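Local coordinates for acyl-CoA dehydrogenase (Bacillus subtilis, PDB 5LNX), which catalyses the FAD-dependent dehydrogenation of a 2,3-saturated acyl-CoA to the 2,3-dehydroacyl-CoA, with transfer of the reducing equivalents to an acceptor, at residues V81-S86 / F154-G159; I28-D33 / L351-V356; F35-I40 / G158-I163. One frame throughout, in Å; residues are numbered along the deposited sequence.

All three contacts bring segments of the N-terminal helical region against later parts of the chain. Contact 1 sets helix 79-90 on the turn that ends strand 145-156, beside the flavin; contact 3, its centre about 8 Å away, sets Phe35 and helix 37-45 on the next part of the same loop, and the two share Gly158 and Gly159. Contact 2 lies about 13 Å from contact 1 and 16 Å from contact 3, centre to centre, and ties helix 9-32 to helix 348-356. In sequence its segments enclose those of the other two. Contacts 1 and 3 thus join the N-terminal helices to the middle domain, contact 2 to the C-terminal domain, with contact 1 at the flavin.

Contact 1. Residues V81-S86 / F154-G159; sequences VGVILS and FITNGG. With FAD (flavin-adenine dinucleotide), chain S.
Asn157 and Ile84 meet through one hydrogen bond, in which Asn157 ND2 donates to Ile84 O on helix 79-90 at 3.2 Å. The bond is fairly straight (N-H...O 166°), and the acceptor lies near the plane of the Asn157 amide. The same amide nitrogen is also bonded to Gly119 O, so two backbone carbonyls hold the group and fix which way it is turned.

Van der Waals contact adds to this. The amide oxygen OD1 of Asn157 lies against the two branches of Ile84, CG1 and CG2. The apolar part is small: one residue earlier on the helix, Val83 CG2 comes to 4.4 Å from Thr156 CG2, methyl against methyl. About 149 Å² is buried in all, and the four touching residues are buried.

A type II beta turn from Ile155 to Gly158 places Thr156 and Asn157 at its two central positions, and the positive phi of Asn157 (66°) is what the second of these requires. The turn ends strand 145-156 of the middle domain where it meets the N-terminal helices, and the flavin lies alongside, as in the acyl-CoA dehydrogenase fold.

Contacts with the cofactor form the remaining group. Thr156 OG1 donates to FAD N5 at 2.8 Å; OG1 sits beside its own backbone nitrogen (chi1 -60°), which puts hydroxyl and amide on the flavin together, while CG2 is left for Val83. The amide bond, from Thr156 N to FAD O4, is weak at 3.5 Å. The Phe154 side chain packs beside the flavin, its ring oblique to the ribityl C1'; Tyr339 of the second subunit meets that ring edge-to-face.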
loop_
_atom_site.group_PDB
_atom_site.type_symbol
_atom_site.label_atom_id
_atom_site.label_comp_id
_atom_site.label_asym_id
_atom_site.label_seq_id
_atom_site.Cartn_x
_atom_site.Cartn_y
_atom_site.Cartn_z
ATOM N N VAL D 81 -0.625 25.709 -14.662
ATOM C CA VAL D 81 -0.346 27.121 -14.348
ATOM C C VAL D 81 0.432 27.238 -13.006
ATOM O O VAL D 81 1.243 28.156 -12.826
ATOM C CB VAL D 81 -1.571 28.094 -14.528
ATOM N N GLY D 82 0.240 26.259 -12.120
ATOM C CA GLY D 82 0.922 26.210 -10.836
ATOM C C GLY D 82 2.429 26.028 -10.981
ATOM O O GLY D 82 3.224 26.698 -10.339
ATOM N N VAL D 83 2.814 25.096 -11.827
ATOM C CA VAL D 83 4.227 24.849 -12.066
ATOM C C VAL D 83 4.897 25.977 -12.827
ATOM O O VAL D 83 6.072 26.248 -12.593
ATOM C CB VAL D 83 4.507 23.532 -12.793
ATOM C CG1 VAL D 83 3.944 23.533 -14.199
ATOM C CG2 VAL D 83 6.018 23.258 -12.827
ATOM N N ILE D 84 4.182 26.544 -13.799
ATOM C CA ILE D 84 4.706 27.669 -14.588
ATOM C C ILE D 84 5.054 28.791 -13.644
ATOM O O ILE D 84 6.123 29.387 -13.728
ATOM C CB ILE D 84 3.683 28.204 -15.610
ATOM C CG1 ILE D 84 3.537 27.241 -16.788
ATOM C CG2 ILE D 84 4.109 29.573 -16.118
ATOM C CD1 ILE D 84 2.323 27.513 -17.648
ATOM N N LEU D 85 4.132 29.092 -12.754
ATOM C CA LEU D 85 4.397 30.088 -11.723
ATOM C C LEU D 85 5.556 29.667 -10.812
ATOM O O LEU D 85 6.417 30.476 -10.458
ATOM C CB LEU D 85 3.154 30.339 -10.866
ATOM C CG LEU D 85 3.334 31.393 -9.767
ATOM C CD1 LEU D 85 3.957 32.666 -10.303
ATOM C CD2 LEU D 85 2.003 31.709 -9.102
ATOM N N SER D 86 5.541 28.405 -10.424
ATOM C CA SER D 86 6.480 27.882 -9.425
ATOM C C SER D 86 7.930 27.946 -9.929
ATOM O O SER D 86 8.849 28.299 -9.190
ATOM C CB SER D 86 6.120 26.429 -9.055
ATOM O OG SER D 86 6.760 26.027 -7.857
ATOM N N PHE D 154 13.750 18.779 -21.370
ATOM C CA PHE D 154 12.573 18.853 -20.488
ATOM C C PHE D 154 12.459 20.186 -19.769
ATOM O O PHE D 154 12.297 20.199 -18.556
ATOM C CB PHE D 154 12.648 17.766 -19.418
ATOM C CG PHE D 154 12.693 16.362 -19.951
ATOM C CD1 PHE D 154 11.910 15.987 -21.006
ATOM C CD2 PHE D 154 13.486 15.406 -19.332
ATOM C CE1 PHE D 154 11.948 14.691 -21.485
ATOM C CE2 PHE D 154 13.533 14.111 -19.795
ATOM C CZ PHE D 154 12.756 13.745 -20.870
ATOM N N ILE D 155 12.561 21.300 -20.485
ATOM C CA ILE D 155 12.671 22.626 -19.837
ATOM C C ILE D 155 11.327 23.338 -19.743
ATOM O O ILE D 155 10.749 23.775 -20.743
ATOM C CB ILE D 155 13.679 23.546 -20.547
ATOM C CG1 ILE D 155 15.060 22.881 -20.632
ATOM C CG2 ILE D 155 13.789 24.870 -19.820
ATOM C CD1 ILE D 155 15.604 22.420 -19.300
ATOM N N THR D 156 10.818 23.433 -18.523
ATOM C CA THR D 156 9.517 24.060 -18.301
ATOM C C THR D 156 9.669 25.497 -18.762
ATOM O O THR D 156 10.769 26.042 -18.722
ATOM C CB THR D 156 9.099 24.044 -16.811
ATOM O OG1 THR D 156 9.008 22.696 -16.339
ATOM C CG2 THR D 156 7.757 24.721 -16.619
ATOM N N ASN D 157 8.563 26.080 -19.212
ATOM C CA ASN D 157 8.513 27.483 -19.656
ATOM C C ASN D 157 9.348 27.743 -20.930
ATOM O O ASN D 157 9.672 28.880 -21.284
ATOM C CB ASN D 157 8.859 28.432 -18.495
ATOM C CG ASN D 157 7.726 28.534 -17.468
ATOM O OD1 ASN D 157 6.692 27.873 -17.595
ATOM N ND2 ASN D 157 7.945 29.319 -16.417
ATOM N N GLY D 158 9.574 26.658 -21.665
ATOM C CA GLY D 158 10.420 26.660 -22.851
ATOM C C GLY D 158 9.791 27.303 -24.072
ATOM O O GLY D 158 8.810 26.812 -24.612
ATOM N N GLY D 159 10.368 28.423 -24.498
ATOM C CA GLY D 159 9.887 29.158 -25.677
ATOM C C GLY D 159 8.992 30.325 -25.298
ATOM O O GLY D 159 8.758 31.235 -26.104
HETATM P PA FAD S . 16.569 9.580 -14.442
HETATM O O1A FAD S . 16.990 10.618 -13.415
HETATM O O2A FAD S . 17.527 8.851 -15.326
HETATM O O5B FAD S . 15.800 8.464 -13.573
HETATM C C5B FAD S . 15.076 7.365 -14.105
HETATM C C4B FAD S . 14.458 6.656 -12.902
HETATM O O4B FAD S . 15.528 6.076 -12.197
HETATM C C3B FAD S . 13.751 7.612 -11.953
HETATM O O3B FAD S . 12.627 6.984 -11.325
HETATM C C2B FAD S . 14.771 7.907 -10.891
HETATM O O2B FAD S . 14.160 7.966 -9.614
HETATM C C1B FAD S . 15.625 6.680 -10.926
HETATM N N9A FAD S . 17.028 6.857 -10.580
HETATM C C8A FAD S . 18.065 7.191 -11.381
HETATM N N7A FAD S . 19.233 7.147 -10.668
HETATM C C5A FAD S . 18.919 6.790 -9.395
HETATM C C6A FAD S . 19.611 6.526 -8.131
HETATM N N6A FAD S . 20.940 6.666 -8.013
HETATM N N1A FAD S . 18.879 6.115 -7.072
HETATM C C2A FAD S . 17.551 5.930 -7.098
HETATM N N3A FAD S . 16.857 6.156 -8.216
HETATM C C4A FAD S . 17.466 6.563 -9.361
HETATM N N1 FAD S . 14.535 19.932 -15.743
HETATM C C2 FAD S . 15.026 21.174 -15.518
HETATM O O2 FAD S . 16.254 21.295 -15.424
HETATM N N3 FAD S . 14.255 22.274 -15.383
HETATM C C4 FAD S . 12.921 22.213 -15.475
HETATM O O4 FAD S . 12.206 23.238 -15.355
HETATM C C4X FAD S . 12.313 20.894 -15.740
HETATM N N5 FAD S . 10.974 20.762 -15.848
HETATM C C5X FAD S . 10.420 19.557 -16.113
HETATM C C6 FAD S . 9.062 19.505 -16.295
HETATM C C7 FAD S . 8.422 18.314 -16.529
HETATM C C7M FAD S . 6.916 18.374 -16.593
HETATM C C8 FAD S . 9.234 17.074 -16.651
HETATM C C8M FAD S . 8.627 15.721 -16.912
HETATM C C9 FAD S . 10.598 17.133 -16.510
HETATM C C9A FAD S . 11.248 18.332 -16.249
HETATM N N10 FAD S . 12.674 18.440 -16.155
HETATM C C10 FAD S . 13.217 19.718 -15.873
HETATM C "C1'" FAD S . 13.547 17.258 -16.212
HETATM C "C2'" FAD S . 13.433 16.494 -14.872
HETATM O "O2'" FAD S . 13.933 17.215 -13.731
HETATM C "C3'" FAD S . 14.092 15.126 -14.977
HETATM O "O3'" FAD S . 13.203 14.263 -15.684
HETATM C "C4'" FAD S . 14.449 14.571 -13.606
HETATM O "O4'" FAD S . 15.497 15.372 -13.032
HETATM C "C5'" FAD S . 14.859 13.078 -13.651
HETATM O "O5'" FAD S . 15.872 12.719 -14.593
HETATM P P FAD S . 15.604 11.760 -15.887
HETATM O O1P FAD S . 16.880 11.547 -16.680
HETATM O O2P FAD S . 14.392 12.268 -16.620
HETATM O O3P FAD S . 15.412 10.243 -15.362
#

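Contact 2. Residues I28-D33 / L351-V356; sequences IMEKTD and LRDAKV
Glu30 and Arg352 extend toward each other from opposite directions and close a salt bridge between OE2 of Glu30 and NH2 of Arg352, 2.7 Å apart. The bond uses the syn lone pair of OE2, and that oxygen lies close to the guanidinium plane, at its edge. Carboxylate and guanidinium are nearly coplanar, their planes 20° apart, but the N-H...O angle of 135° shows a bent, single-bond engagement.

Side-chain bends bring the groups together across backbones whose nearest CA atoms, Glu30 and Asp353, are 10.9 Å apart: Glu30 folds at chi2 (-71°) and Arg352 at chi3. Asp353 completes a salt-bridge network. Its OD1 is 3.8 Å from Arg352 NH1, a long pairing well out of the guanidinium plane that rests on charge alone, and it lies 4.5 Å from Glu30 OE1, a like-charge approach that the arginine probably offsets.

The second shell fixes the arginine and the aspartate. Arg352 NE pairs with Glu348, NH1 bonds to Leu200 O, and Tyr203 makes a cation-pi contact, while Asp353 OD1 accepts from Leu202 N. Exchanging Glu30 for an alanine would probably leave Arg352 NH2 without its mate across this contact and cut the charge link between the two helices.

Helix 9-32 ends here, with Asp33 the first residue to leave helical angles, and faces helix 348-356 of the C-terminal domain; helix 79-90 touches both segments, and the second subunit packs on helix 348-356.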
loop_
_atom_site.group_PDB
_atom_site.type_symbol
_atom_site.label_atom_id
_atom_site.label_comp_id
_atom_site.label_asym_id
_atom_site.label_seq_id
_atom_site.Cartn_x
_atom_site.Cartn_y
_atom_site.Cartn_z
ATOM N N ILE D 28 -9.340 25.932 -21.798
ATOM C CA ILE D 28 -8.640 26.233 -23.058
ATOM C C ILE D 28 -7.279 25.501 -23.146
ATOM O O ILE D 28 -6.932 24.955 -24.191
ATOM C CB ILE D 28 -8.397 27.772 -23.254
ATOM C CG1 ILE D 28 -9.680 28.595 -23.243
ATOM C CG2 ILE D 28 -7.617 28.052 -24.516
ATOM C CD1 ILE D 28 -10.635 28.211 -24.328
ATOM N N MET D 29 -6.514 25.508 -22.064
ATOM C CA MET D 29 -5.172 24.840 -22.044
ATOM C C MET D 29 -5.277 23.336 -22.218
ATOM O O MET D 29 -4.451 22.734 -22.899
ATOM C CB MET D 29 -4.428 25.087 -20.733
ATOM C CG MET D 29 -3.897 26.490 -20.559
ATOM S SD MET D 29 -3.533 26.736 -18.824
ATOM C CE MET D 29 -1.823 26.219 -18.663
ATOM N N GLU D 30 -6.302 22.742 -21.613
ATOM C CA GLU D 30 -6.531 21.305 -21.727
ATOM C C GLU D 30 -6.967 20.902 -23.122
ATOM O O GLU D 30 -6.803 19.744 -23.546
ATOM C CB GLU D 30 -7.588 20.850 -20.716
ATOM C CG GLU D 30 -7.044 20.683 -19.304
ATOM C CD GLU D 30 -6.123 19.483 -19.149
ATOM O OE1 GLU D 30 -5.003 19.724 -18.664
ATOM O OE2 GLU D 30 -6.457 18.341 -19.602
ATOM N N LYS D 31 -7.592 21.837 -23.816
ATOM C CA LYS D 31 -8.132 21.571 -25.148
ATOM C C LYS D 31 -7.110 21.889 -26.207
ATOM O O LYS D 31 -6.930 21.134 -27.155
ATOM C CB LYS D 31 -9.375 22.405 -25.377
ATOM N N THR D 32 -6.461 23.027 -26.042
ATOM C CA THR D 32 -5.543 23.581 -27.037
ATOM C C THR D 32 -4.107 23.052 -26.867
ATOM O O THR D 32 -3.388 22.877 -27.843
ATOM C CB THR D 32 -5.522 25.131 -26.940
ATOM O OG1 THR D 32 -4.782 25.525 -25.768
ATOM N N ASP D 33 -3.702 22.836 -25.617
ATOM C CA ASP D 33 -2.292 22.545 -25.231
ATOM C C ASP D 33 -1.379 23.741 -25.510
ATOM O O ASP D 33 -0.170 23.578 -25.674
ATOM C CB ASP D 33 -1.754 21.283 -25.928
ATOM C CG ASP D 33 -0.552 20.646 -25.203
ATOM O OD1 ASP D 33 0.568 20.800 -25.723
ATOM O OD2 ASP D 33 -0.716 19.960 -24.165
ATOM N N LEU D 351 -5.082 12.834 -12.641
ATOM C CA LEU D 351 -4.205 11.679 -12.638
ATOM C C LEU D 351 -2.983 11.966 -13.522
ATOM O O LEU D 351 -1.830 11.873 -13.092
ATOM C CB LEU D 351 -4.933 10.433 -13.149
ATOM C CG LEU D 351 -4.052 9.182 -13.245
ATOM C CD1 LEU D 351 -3.535 8.790 -11.871
ATOM C CD2 LEU D 351 -4.769 8.015 -13.869
ATOM N N ARG D 352 -3.273 12.259 -14.779
ATOM C CA ARG D 352 -2.281 12.597 -15.765
ATOM C C ARG D 352 -1.301 13.648 -15.222
ATOM O O ARG D 352 -0.076 13.480 -15.331
ATOM C CB ARG D 352 -2.968 13.142 -17.008
ATOM C CG ARG D 352 -3.680 12.098 -17.868
ATOM C CD ARG D 352 -3.884 12.570 -19.299
ATOM N NE ARG D 352 -4.866 13.630 -19.418
ATOM C CZ ARG D 352 -4.621 14.937 -19.350
ATOM N NH1 ARG D 352 -3.387 15.399 -19.198
ATOM N NH2 ARG D 352 -5.632 15.813 -19.404
ATOM N N ASP D 353 -1.861 14.729 -14.672
ATOM C CA ASP D 353 -1.069 15.768 -14.038
ATOM C C ASP D 353 -0.325 15.241 -12.797
ATOM O O ASP D 353 0.897 15.438 -12.663
ATOM C CB ASP D 353 -1.920 16.996 -13.693
ATOM C CG ASP D 353 -2.336 17.805 -14.935
ATOM O OD1 ASP D 353 -2.383 17.240 -16.057
ATOM O OD2 ASP D 353 -2.603 19.031 -14.796
ATOM N N ALA D 354 -1.033 14.553 -11.916
ATOM C CA ALA D 354 -0.425 14.025 -10.665
ATOM C C ALA D 354 0.960 13.365 -10.840
ATOM O O ALA D 354 1.918 13.695 -10.136
ATOM C CB ALA D 354 -1.357 13.029 -9.982
ATOM N N LYS D 355 1.026 12.423 -11.771
ATOM C CA LYS D 355 2.193 11.560 -11.961
ATOM C C LYS D 355 3.527 12.322 -12.147
ATOM O O LYS D 355 4.587 11.874 -11.714
ATOM C CB LYS D 355 1.951 10.652 -13.176
ATOM C CG LYS D 355 3.123 9.765 -13.549
ATOM C CD LYS D 355 3.410 8.756 -12.458
ATOM C CE LYS D 355 4.898 8.605 -12.191
ATOM N NZ LYS D 355 5.148 7.628 -11.099
ATOM N N VAL D 356 3.458 13.482 -12.785
ATOM C CA VAL D 356 4.624 14.350 -12.950
ATOM C C VAL D 356 5.270 14.712 -11.613
ATOM O O VAL D 356 6.506 14.874 -11.507
ATOM C CB VAL D 356 4.197 15.657 -13.649
ATOM C CG2 VAL D 356 5.375 16.580 -13.861
#

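Contact 3. Residues F35-I40 / G158-I163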
loop_
_atom_site.group_PDB
_atom_site.type_symbol
_atom_site.label_atom_id
_atom_site.label_comp_id
_atom_site.label_asym_id
_atom_site.label_seq_id
_atom_site.Cartn_x
_atom_site.Cartn_y
_atom_site.Cartn_z
ATOM N N PHE D 35 0.317 27.369 -24.350
ATOM C CA PHE D 35 0.771 28.182 -23.220
ATOM C C PHE D 35 -0.155 29.402 -23.070
ATOM O O PHE D 35 -0.507 30.022 -24.069
ATOM C CB PHE D 35 2.236 28.639 -23.452
ATOM C CG PHE D 35 2.810 29.468 -22.326
ATOM C CD1 PHE D 35 3.407 28.877 -21.236
ATOM C CD2 PHE D 35 2.741 30.830 -22.381
ATOM C CE1 PHE D 35 3.915 29.641 -20.211
ATOM C CE2 PHE D 35 3.247 31.609 -21.371
ATOM C CZ PHE D 35 3.840 31.017 -20.285
ATOM N N PRO D 36 -0.557 29.746 -21.830
ATOM C CA PRO D 36 -1.592 30.736 -21.630
ATOM C C PRO D 36 -1.021 32.139 -21.529
ATOM O O PRO D 36 -1.097 32.785 -20.479
ATOM C CB PRO D 36 -2.190 30.298 -20.299
ATOM C CG PRO D 36 -1.024 29.752 -19.535
ATOM C CD PRO D 36 0.025 29.345 -20.535
ATOM N N PHE D 37 -0.480 32.623 -22.632
ATOM C CA PHE D 37 0.195 33.934 -22.664
ATOM C C PHE D 37 -0.614 35.074 -22.029
ATOM O O PHE D 37 -0.071 35.887 -21.280
ATOM C CB PHE D 37 0.529 34.304 -24.102
ATOM C CG PHE D 37 1.651 33.503 -24.681
ATOM C CD1 PHE D 37 2.964 33.749 -24.298
ATOM C CD2 PHE D 37 1.402 32.486 -25.593
ATOM C CE1 PHE D 37 4.004 33.001 -24.828
ATOM C CE2 PHE D 37 2.442 31.732 -26.122
ATOM C CZ PHE D 37 3.742 31.989 -25.742
ATOM N N GLN D 38 -1.908 35.112 -22.342
ATOM C CA GLN D 38 -2.802 36.168 -21.829
ATOM C C GLN D 38 -3.060 36.122 -20.337
ATOM O O GLN D 38 -3.113 37.156 -19.682
ATOM C CB GLN D 38 -4.119 36.167 -22.575
ATOM N N LEU D 39 -3.227 34.922 -19.803
ATOM C CA LEU D 39 -3.399 34.725 -18.366
ATOM C C LEU D 39 -2.195 35.182 -17.597
ATOM O O LEU D 39 -2.303 35.913 -16.607
ATOM C CB LEU D 39 -3.617 33.236 -18.073
ATOM C CG LEU D 39 -3.869 32.843 -16.610
ATOM C CD1 LEU D 39 -5.052 33.609 -16.032
ATOM C CD2 LEU D 39 -4.096 31.352 -16.440
ATOM N N ILE D 40 -1.030 34.719 -18.054
ATOM C CA ILE D 40 0.256 35.093 -17.459
ATOM C C ILE D 40 0.317 36.597 -17.338
ATOM O O ILE D 40 0.538 37.134 -16.254
ATOM C CB ILE D 40 1.442 34.587 -18.300
ATOM C CG1 ILE D 40 1.519 33.041 -18.318
ATOM C CG2 ILE D 40 2.761 35.171 -17.791
ATOM C CD1 ILE D 40 1.426 32.362 -16.970
ATOM N N GLY D 158 9.574 26.658 -21.665
ATOM C CA GLY D 158 10.420 26.660 -22.851
ATOM C C GLY D 158 9.791 27.303 -24.072
ATOM O O GLY D 158 8.810 26.812 -24.612
ATOM N N GLY D 159 10.368 28.423 -24.498
ATOM C CA GLY D 159 9.887 29.158 -25.677
ATOM C C GLY D 159 8.992 30.325 -25.298
ATOM O O GLY D 159 8.758 31.235 -26.104
ATOM N N ALA D 160 8.417 30.249 -24.103
ATOM C CA ALA D 160 7.665 31.359 -23.518
ATOM C C ALA D 160 8.647 32.220 -22.764
ATOM O O ALA D 160 8.442 33.415 -22.583
ATOM C CB ALA D 160 6.578 30.842 -22.571
ATOM N N ALA D 161 9.692 31.585 -22.266
ATOM C CA ALA D 161 10.578 32.231 -21.325
ATOM C C ALA D 161 11.540 33.221 -21.997
ATOM O O ALA D 161 12.029 32.983 -23.107
ATOM C CB ALA D 161 11.349 31.208 -20.524
ATOM N N ASP D 162 11.785 34.323 -21.274
ATOM C CA ASP D 162 12.683 35.416 -21.677
ATOM C C ASP D 162 14.074 35.279 -21.043
ATOM O O ASP D 162 15.095 35.644 -21.645
ATOM C CB ASP D 162 12.088 36.775 -21.261
ATOM C CG ASP D 162 10.719 37.027 -21.854
ATOM O OD1 ASP D 162 10.646 37.401 -23.048
ATOM O OD2 ASP D 162 9.713 36.837 -21.132
ATOM N N ILE D 163 14.080 34.807 -19.800
ATOM C CA ILE D 163 15.298 34.550 -19.041
ATOM C C ILE D 163 15.389 33.054 -18.741
ATOM O O ILE D 163 14.418 32.456 -18.266
ATOM C CB ILE D 163 15.277 35.299 -17.684
ATOM C CG1 ILE D 163 15.339 36.816 -17.880
ATOM C CG2 ILE D 163 16.327 34.743 -16.727
ATOM C CD1 ILE D 163 16.663 37.402 -18.314
#
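The methyl group of Ala160 sits on the face of the Phe35 ring, a CH-pi contact: Ala160 CB is 3.5 Å from the ring centroid and only 10° off the normal. All six ring carbons of Phe35 lie at similar range, CZ and CE2 nearest, both 3.6 Å from Ala160 CB, which confirms a centred approach. The Phe35 torsions account for it, with CG anti to the backbone nitrogen (chi1 -179°) and the ring turned nearly perpendicular at chi2 86°, so that a flat face is offered to the loop.

Phe37 adds a second, lighter touch, CE1 reaching Ala160 CB at 4.0 Å in an oblique pose. Its CG stands beside its own backbone nitrogen, and this brings the ring under the edge of Phe35, whose CD2 lies over the centre of the Phe37 face. On the face of Phe35 opposite Ala160 comes Pro36 CD, offset toward the rim. The Ala160 methyl over one face, Pro36 CD over the other and the face of Phe37 at the edge thus confine the Phe35 ring.

Pro36 is both the centre of an inverse gamma turn and the N-cap residue of helix 37-45. The contact joins the start of that helix to the loop between strands 145-156 and 163-169 of the middle domain, with helix 79-90 packing on Phe35, Pro36 and Ile40.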